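Local structure of Glyoxalase/Bleomycin resistance protein (Bacillus cereus ATCC 14579, 1XQA) at residues N35-M40 / I47-K52. The protein is of unknown function but binds magnesium and, as a member of the vicinal oxygen chelate (glyoxalase) superfamily, may be a metal-dependent enzyme. Residues are numbered along the deposited sequence; the frame is centred on the assembly and turned at random.
Sequences NAFAVM and ILTLMK
F37 leans its ring obliquely against T49 and the terminal methyl of M51, a selenomethionine. CE1 lies 3.5 Å from M51 CE and 3.7 Å from T49 CB, CD1 meets the same methyl, and CZ rests against T49 CG2. With CG anti to its own backbone N (chi1 -175°), the ring leans across onto the neighbouring strand, and M51 bends only at its last torsion to bring its methyl back to it. On the same face V39 continues the apolar row: CG2 lies beside T49 CG2, and CG1 meets I47 CG2 at 3.8 Å. T49 OG1 is instead hydrogen-bonded to N8 ND2 on strand 6-11. Strands 37-41 and 47-52 form an antiparallel beta hairpin, the two central strands of a four-stranded sheet within one βαβββ unit of the glyoxalase fold. A38-L50 and M40-L48 are its hydrogen-bonded pairs; L50 N reaches A38 O at 2.9 Å, nearly straight at 171°. A36 O takes K52 N at 2.8 Å, next to the classic bulge that A36 and F37 form opposite R33. On the other face selenomethionine M40 sets CG 3.8 Å from L50 CD1, and its chain, bent at chi2 and chi3, ends against R18 and E22 of helix 14-25, which covers this side.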
ATOM      1  N   ASN A  35      17.250   0.935   7.922  1.00 32.41           N
ATOM      2  CA  ASN A  35      16.403   2.056   7.505  1.00 33.17           C
ATOM      3  C   ASN A  35      17.091   2.881   6.407  1.00 32.05           C
ATOM      4  O   ASN A  35      16.598   3.928   5.989  1.00 32.45           O
ATOM      5  CB  ASN A  35      16.060   2.946   8.709  1.00 33.95           C
ATOM      6  CG  ASN A  35      17.255   3.746   9.209  1.00 37.08           C
ATOM      7  OD1 ASN A  35      17.244   4.983   9.185  1.00 42.12           O
ATOM      8  ND2 ASN A  35      18.295   3.047   9.660  1.00 40.20           N
ATOM      9  N   ALA A  36      18.246   2.403   5.959  1.00 30.02           N
ATOM     10  CA  ALA A  36      19.070   3.171   5.040  1.00 28.83           C
ATOM     11  C   ALA A  36      18.714   2.950   3.575  1.00 27.71           C
ATOM     12  O   ALA A  36      19.050   3.775   2.720  1.00 27.29           O
ATOM     13  CB  ALA A  36      20.540   2.860   5.278  1.00 29.11           C
ATOM     14  N   PHE A  37      18.031   1.847   3.284  1.00 25.97           N
ATOM     15  CA  PHE A  37      17.934   1.383   1.906  1.00 25.34           C
ATOM     16  C   PHE A  37      16.745   0.439   1.719  1.00 24.07           C
ATOM     17  O   PHE A  37      16.507  -0.426   2.564  1.00 23.55           O
ATOM     18  CB  PHE A  37      19.248   0.683   1.577  1.00 26.08           C
ATOM     19  CG  PHE A  37      19.376   0.231   0.172  1.00 26.81           C
ATOM     20  CD1 PHE A  37      19.657   1.147  -0.848  1.00 28.00           C
ATOM     21  CD2 PHE A  37      19.272  -1.117  -0.140  1.00 27.51           C
ATOM     22  CE1 PHE A  37      19.814   0.722  -2.167  1.00 28.93           C
ATOM     23  CE2 PHE A  37      19.420  -1.551  -1.460  1.00 28.72           C
ATOM     24  CZ  PHE A  37      19.695  -0.632  -2.474  1.00 28.53           C
ATOM     25  N   ALA A  38      16.003   0.616   0.623  1.00 22.23           N
ATOM     26  CA  ALA A  38      14.877  -0.266   0.278  1.00 21.93           C
ATOM     27  C   ALA A  38      14.853  -0.454  -1.220  1.00 21.39           C
ATOM     28  O   ALA A  38      15.058   0.501  -1.957  1.00 22.78           O
ATOM     29  CB  ALA A  38      13.524   0.315   0.752  1.00 20.94           C
ATOM     30  N   VAL A  39      14.609  -1.678  -1.668  1.00 21.26           N
ATOM     31  CA  VAL A  39      14.503  -1.954  -3.096  1.00 20.40           C
ATOM     32  C   VAL A  39      13.041  -2.098  -3.427  1.00 20.88           C
ATOM     33  O   VAL A  39      12.379  -2.998  -2.905  1.00 19.52           O
ATOM     34  CB  VAL A  39      15.237  -3.246  -3.468  1.00 20.44           C
ATOM     35  CG1 VAL A  39      15.177  -3.479  -4.970  1.00 20.67           C
ATOM     36  CG2 VAL A  39      16.670  -3.166  -3.008  1.00 20.35           C
HETATM   37  N   MSE A  40      12.540  -1.191  -4.262  1.00 21.81           N
HETATM   38  CA  MSE A  40      11.145  -1.230  -4.695  1.00 22.06           C
HETATM   39  C   MSE A  40      11.073  -1.692  -6.148  1.00 22.39           C
HETATM   40  O   MSE A  40      11.986  -1.443  -6.929  1.00 22.13           O
HETATM   41  CB  MSE A  40      10.476   0.143  -4.568  1.00 22.36           C
HETATM   42  CG  MSE A  40      10.794   0.926  -3.268  1.00 23.73           C
HETATM   43 SE   MSE A  40      10.116  -0.012  -1.699  1.00 29.80          SE
HETATM   44  CE  MSE A  40       8.201  -0.164  -2.211  1.00 24.20           C
ATOM     45  N   ILE A  47      13.325  -1.225 -11.330  1.00 22.93           N
ATOM     46  CA  ILE A  47      13.857  -1.237  -9.967  1.00 23.03           C
ATOM     47  C   ILE A  47      14.094   0.178  -9.469  1.00 22.59           C
ATOM     48  O   ILE A  47      14.967   0.877  -9.973  1.00 22.59           O
ATOM     49  CB  ILE A  47      15.215  -1.997  -9.877  1.00 23.19           C
ATOM     50  CG1 ILE A  47      15.119  -3.393 -10.504  1.00 24.98           C
ATOM     51  CG2 ILE A  47      15.752  -2.036  -8.416  1.00 24.60           C
ATOM     52  CD1 ILE A  47      14.247  -4.321  -9.775  1.00 28.50           C
ATOM     53  N   LEU A  48      13.340   0.581  -8.456  1.00 21.86           N
ATOM     54  CA  LEU A  48      13.540   1.877  -7.816  1.00 22.00           C
ATOM     55  C   LEU A  48      14.116   1.665  -6.436  1.00 21.27           C
ATOM     56  O   LEU A  48      13.411   1.188  -5.544  1.00 20.50           O
ATOM     57  CB  LEU A  48      12.198   2.616  -7.706  1.00 21.41           C
ATOM     58  CG  LEU A  48      12.207   3.917  -6.883  1.00 23.01           C
ATOM     59  CD1 LEU A  48      12.986   4.973  -7.607  1.00 25.17           C
ATOM     60  CD2 LEU A  48      10.777   4.395  -6.614  1.00 23.80           C
ATOM     61  N   THR A  49      15.399   1.970  -6.241  1.00 20.89           N
ATOM     62  CA  THR A  49      15.956   1.852  -4.914  1.00 20.84           C
ATOM     63  C   THR A  49      15.900   3.194  -4.190  1.00 21.34           C
ATOM     64  O   THR A  49      16.152   4.253  -4.769  1.00 21.75           O
ATOM     65  CB  THR A  49      17.393   1.288  -4.939  1.00 19.84           C
ATOM     66  OG1 THR A  49      18.169   2.027  -5.889  1.00 22.44           O
ATOM     67  CG2 THR A  49      17.388  -0.141  -5.386  1.00 19.38           C
ATOM     68  N   LEU A  50      15.517   3.146  -2.923  1.00 21.80           N
ATOM     69  CA  LEU A  50      15.420   4.342  -2.109  1.00 22.10           C
ATOM     70  C   LEU A  50      16.589   4.302  -1.168  1.00 22.43           C
ATOM     71  O   LEU A  50      16.802   3.294  -0.509  1.00 22.82           O
ATOM     72  CB  LEU A  50      14.108   4.335  -1.322  1.00 21.65           C
ATOM     73  CG  LEU A  50      12.775   4.212  -2.068  1.00 21.70           C
ATOM     74  CD1 LEU A  50      11.676   3.872  -1.063  1.00 20.58           C
ATOM     75  CD2 LEU A  50      12.433   5.502  -2.832  1.00 21.66           C
HETATM   76  N   MSE A  51      17.355   5.387  -1.096  1.00 22.94           N
HETATM   77  CA  MSE A  51      18.571   5.397  -0.311  1.00 25.56           C
HETATM   78  C   MSE A  51      18.588   6.638   0.570  1.00 24.59           C
HETATM   79  O   MSE A  51      18.445   7.754   0.076  1.00 23.77           O
HETATM   80  CB  MSE A  51      19.798   5.352  -1.228  1.00 24.64           C
HETATM   81  CG  MSE A  51      21.108   5.391  -0.495  1.00 26.57           C
HETATM   82 SE   MSE A  51      22.640   5.018  -1.659  1.00 34.37          SE
HETATM   83  CE  MSE A  51      22.125   3.306  -2.353  1.00 33.33           C
ATOM     84  N   LYS A  52      18.745   6.441   1.874  1.00 24.68           N
ATOM     85  CA  LYS A  52      18.818   7.570   2.797  1.00 25.53           C
ATOM     86  C   LYS A  52      20.002   8.446   2.432  1.00 25.86           C
ATOM     87  O   LYS A  52      21.107   7.952   2.159  1.00 25.44           O
ATOM     88  CB  LYS A  52      18.985   7.109   4.253  1.00 25.78           C
ATOM     89  CG  LYS A  52      18.567   8.160   5.277  1.00 27.89           C
ATOM     90  CD  LYS A  52      19.073   7.786   6.666  1.00 31.31           C
ATOM     91  CE  LYS A  52      18.467   8.673   7.738  1.00 33.68           C
ATOM     92  NZ  LYS A  52      19.174   8.511   9.059  1.00 35.77           N
TER